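Local coordinates for protein F1 (Vaccinia virus ankara, PDB 4D2M) that probably blocks apoptosis of the infected cell by capturing BH3 segments of pro-apoptotic proteins such as Bim in a groove of its Bcl-2-like helical fold, at residues K133-I142 with I169-Y177. The protein carries 1 engineered substitution. Residues are numbered along the deposited sequence; the frame is centred on the assembly and turned at random.
Sequences KGLGVRLATI and ICDDCFVDY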
loop_
_atom_site.group_PDB
_atom_site.type_symbol
_atom_site.label_atom_id
_atom_site.label_comp_id
_atom_site.label_asym_id
_atom_site.label_seq_id
_atom_site.Cartn_x
_atom_site.Cartn_y
_atom_site.Cartn_z
ATOM N N LYS A 133 -5.277 -17.397 26.162
ATOM C CA LYS A 133 -6.327 -17.947 25.307
ATOM C C LYS A 133 -7.731 -17.550 25.767
ATOM O O LYS A 133 -8.714 -18.202 25.417
ATOM C CB LYS A 133 -6.204 -19.473 25.251
ATOM C CG LYS A 133 -4.951 -19.964 24.536
ATOM C CD LYS A 133 -5.035 -19.717 23.036
ATOM C CE LYS A 133 -3.693 -19.907 22.354
ATOM N NZ LYS A 133 -3.689 -19.335 20.978
ATOM N N GLY A 134 -7.822 -16.477 26.544
ATOM C CA GLY A 134 -9.110 -15.956 26.968
ATOM C C GLY A 134 -9.759 -15.133 25.872
ATOM O O GLY A 134 -9.085 -14.669 24.951
ATOM N N LEU A 135 -11.072 -14.950 25.966
ATOM C CA LEU A 135 -11.809 -14.166 24.982
ATOM C C LEU A 135 -11.510 -12.680 25.131
ATOM O O LEU A 135 -11.450 -11.948 24.143
ATOM C CB LEU A 135 -13.314 -14.408 25.120
ATOM C CG LEU A 135 -14.226 -13.552 24.235
ATOM C CD1 LEU A 135 -14.040 -13.905 22.766
ATOM C CD2 LEU A 135 -15.678 -13.706 24.649
ATOM N N GLY A 136 -11.323 -12.248 26.376
ATOM C CA GLY A 136 -11.163 -10.841 26.699
ATOM C C GLY A 136 -10.049 -10.121 25.959
ATOM O O GLY A 136 -10.259 -9.025 25.438
ATOM N N VAL A 137 -8.863 -10.720 25.917
ATOM C CA VAL A 137 -7.713 -10.053 25.317
ATOM C C VAL A 137 -7.927 -9.859 23.816
ATOM O O VAL A 137 -7.419 -8.907 23.222
ATOM C CB VAL A 137 -6.397 -10.836 25.577
ATOM C CG1 VAL A 137 -6.378 -12.181 24.845
ATOM C CG2 VAL A 137 -5.189 -9.992 25.189
ATOM N N ARG A 138 -8.707 -10.750 23.216
ATOM C CA ARG A 138 -8.998 -10.679 21.792
ATOM C C ARG A 138 -10.013 -9.580 21.499
ATOM O O ARG A 138 -9.858 -8.826 20.538
ATOM C CB ARG A 138 -9.500 -12.032 21.290
ATOM C CG ARG A 138 -8.377 -13.042 21.134
ATOM C CD ARG A 138 -8.812 -14.470 21.406
ATOM N NE ARG A 138 -7.704 -15.397 21.170
ATOM C CZ ARG A 138 -6.801 -15.744 22.084
ATOM N NH1 ARG A 138 -6.870 -15.261 23.318
ATOM N NH2 ARG A 138 -5.826 -16.584 21.764
ATOM N N LEU A 139 -11.041 -9.487 22.336
ATOM C CA LEU A 139 -12.032 -8.423 22.220
ATOM C C LEU A 139 -11.413 -7.055 22.501
ATOM O O LEU A 139 -11.749 -6.067 21.846
ATOM C CB LEU A 139 -13.198 -8.668 23.184
ATOM C CG LEU A 139 -14.070 -9.895 22.908
ATOM C CD1 LEU A 139 -15.102 -10.073 24.012
ATOM C CD2 LEU A 139 -14.751 -9.784 21.552
ATOM N N ALA A 140 -10.510 -7.004 23.474
ATOM C CA ALA A 140 -9.865 -5.752 23.850
ATOM C C ALA A 140 -8.959 -5.247 22.731
ATOM O O ALA A 140 -8.866 -4.042 22.490
ATOM C CB ALA A 140 -9.075 -5.932 25.133
ATOM N N THR A 141 -8.292 -6.170 22.048
ATOM C CA THR A 141 -7.387 -5.795 20.967
ATOM C C THR A 141 -8.171 -5.212 19.797
ATOM O O THR A 141 -7.771 -4.211 19.208
ATOM C CB THR A 141 -6.557 -6.991 20.473
ATOM O OG1 THR A 141 -5.845 -7.570 21.574
ATOM C CG2 THR A 141 -5.560 -6.543 19.414
ATOM N N ILE A 142 -9.287 -5.848 19.459
ATOM C CA ILE A 142 -10.162 -5.337 18.416
ATOM C C ILE A 142 -10.610 -3.919 18.759
ATOM O O ILE A 142 -10.543 -3.019 17.922
ATOM C CB ILE A 142 -11.395 -6.241 18.222
ATOM C CG1 ILE A 142 -10.958 -7.625 17.737
ATOM C CG2 ILE A 142 -12.365 -5.628 17.214
ATOM C CD1 ILE A 142 -12.041 -8.688 17.825
ATOM N N ILE A 169 -5.583 -11.456 15.136
ATOM C CA ILE A 169 -6.565 -11.584 16.210
ATOM C C ILE A 169 -7.433 -12.826 16.027
ATOM O O ILE A 169 -7.781 -13.496 16.997
ATOM C CB ILE A 169 -7.472 -10.338 16.293
ATOM C CG1 ILE A 169 -6.655 -9.120 16.723
ATOM C CG2 ILE A 169 -8.610 -10.549 17.296
ATOM C CD1 ILE A 169 -7.337 -7.798 16.454
ATOM N N CYS A 170 -7.784 -13.131 14.784
ATOM C CA CYS A 170 -8.667 -14.258 14.511
ATOM C C CYS A 170 -7.899 -15.571 14.453
ATOM O O CYS A 170 -7.819 -16.208 13.403
ATOM C CB CYS A 170 -9.422 -14.037 13.202
ATOM S SG CYS A 170 -10.550 -12.636 13.255
ATOM N N ASP A 171 -7.328 -15.967 15.586
ATOM C CA ASP A 171 -6.683 -17.269 15.689
ATOM C C ASP A 171 -7.758 -18.318 15.943
ATOM O O ASP A 171 -8.926 -17.977 16.134
ATOM C CB ASP A 171 -5.626 -17.275 16.798
ATOM C CG ASP A 171 -6.205 -16.967 18.169
ATOM O OD1 ASP A 171 -7.387 -16.570 18.255
ATOM O OD2 ASP A 171 -5.464 -17.108 19.165
ATOM N N ASP A 172 -7.365 -19.587 15.936
ATOM C CA ASP A 172 -8.311 -20.686 16.102
ATOM C C ASP A 172 -9.119 -20.524 17.383
ATOM O O ASP A 172 -10.314 -20.817 17.419
ATOM C CB ASP A 172 -7.576 -22.026 16.112
ATOM C CG ASP A 172 -6.799 -22.273 14.833
ATOM O OD1 ASP A 172 -7.286 -21.875 13.754
ATOM O OD2 ASP A 172 -5.700 -22.862 14.908
ATOM N N CYS A 173 -8.458 -20.044 18.430
ATOM C CA CYS A 173 -9.102 -19.839 19.719
ATOM C C CYS A 173 -10.235 -18.820 19.633
ATOM O O CYS A 173 -11.323 -19.052 20.158
ATOM C CB CYS A 173 -8.070 -19.389 20.753
ATOM S SG CYS A 173 -8.779 -18.641 22.227
ATOM N N PHE A 174 -9.983 -17.695 18.969
ATOM C CA PHE A 174 -11.002 -16.659 18.826
ATOM C C PHE A 174 -12.168 -17.160 17.988
ATOM O O PHE A 174 -13.328 -16.921 18.318
ATOM C CB PHE A 174 -10.420 -15.397 18.189
ATOM C CG PHE A 174 -11.397 -14.252 18.122
ATOM C CD1 PHE A 174 -11.925 -13.702 19.281
ATOM C CD2 PHE A 174 -11.786 -13.727 16.901
ATOM C CE1 PHE A 174 -12.824 -12.649 19.221
ATOM C CE2 PHE A 174 -12.683 -12.675 16.834
ATOM C CZ PHE A 174 -13.202 -12.136 17.996
ATOM N N VAL A 175 -11.849 -17.848 16.897
ATOM C CA VAL A 175 -12.865 -18.421 16.026
ATOM C C VAL A 175 -13.768 -19.362 16.814
ATOM O O VAL A 175 -14.991 -19.316 16.682
ATOM C CB VAL A 175 -12.220 -19.175 14.847
ATOM C CG1 VAL A 175 -13.268 -19.924 14.017
ATOM C CG2 VAL A 175 -11.461 -18.204 13.977
ATOM N N ASP A 176 -13.160 -20.204 17.643
ATOM C CA ASP A 176 -13.919 -21.141 18.458
ATOM C C ASP A 176 -14.884 -20.401 19.375
ATOM O O ASP A 176 -16.009 -20.848 19.587
ATOM C CB ASP A 176 -12.980 -22.029 19.278
ATOM C CG ASP A 176 -12.153 -22.961 18.412
ATOM O OD1 ASP A 176 -12.551 -23.210 17.254
ATOM O OD2 ASP A 176 -11.107 -23.448 18.889
ATOM N N TYR A 177 -14.451 -19.262 19.907
ATOM C CA TYR A 177 -15.301 -18.472 20.790
ATOM C C TYR A 177 -16.511 -17.910 20.046
ATOM O O TYR A 177 -17.644 -18.050 20.498
ATOM C CB TYR A 177 -14.510 -17.325 21.424
ATOM C CG TYR A 177 -13.738 -17.712 22.664
ATOM C CD1 TYR A 177 -14.397 -18.129 23.813
ATOM C CD2 TYR A 177 -12.352 -17.644 22.693
ATOM C CE1 TYR A 177 -13.698 -18.481 24.950
ATOM C CE2 TYR A 177 -11.644 -17.993 23.829
ATOM C CZ TYR A 177 -12.322 -18.409 24.954
ATOM O OH TYR A 177 -11.618 -18.755 26.084
HETATM O O HOH W 1 -5.638 -20.491 19.053
HETATM O O HOH W 2 -12.200 -16.672 28.048
#
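R138 and D171 join two helix starts, 135-142 and 172-177, whose axes cross at -96° and approach to 10.2 Å. The arginine grips the carboxylate side-on: NE meets D171 OD1 at 3.2 Å in a nearly straight bond, and NH2 meets D171 OD2 at 2.7 Å, each oxygen using its syn lone pair. The two flat groups are nearly coplanar, 21° apart. D171 has a second task as N-cap of the following helix, with OD1 also accepting from F174 N at 2.9 Å, above the carboxylate plane. Its chi1 of 60° sets CG between the backbone N and the carbonyl carbon, letting one carboxylate serve both helices. R138 NH1 turns back to G134 O, and to N132 O just before the segment, which fixes the guanidinium's rotation, while C173 SG covers one of its faces. K133 NZ adds a weak, long salt bridge to D171 OD2, and water 1 links this amine to C173 N.

Beyond the charged group the contact is apolar. F174 is a knob in the hole formed by L135, R138, L139 and I142. CD1 of I142 reaches F174 CZ at 3.6 Å. R138 CB lies 3.6 Å from F174 CD1. L135 CB sits over the centre of the Y177 ring in a CH-pi contact, 3.9 Å from the centroid, while K133 O lies at that ring's edge. I169 packs on T141 and I142.

Helix 135-150 also touches the bound BH3 peptide, through G136, V137 and L139 among others, and F174 packs on V58 of the second subunit. The two-point pairing with D171, with the carbonyls of G134 and N132, probably offsets the cost of burying the R138 guanidinium, and it joins the start of helix 172-180 to this peptide-contacting helix.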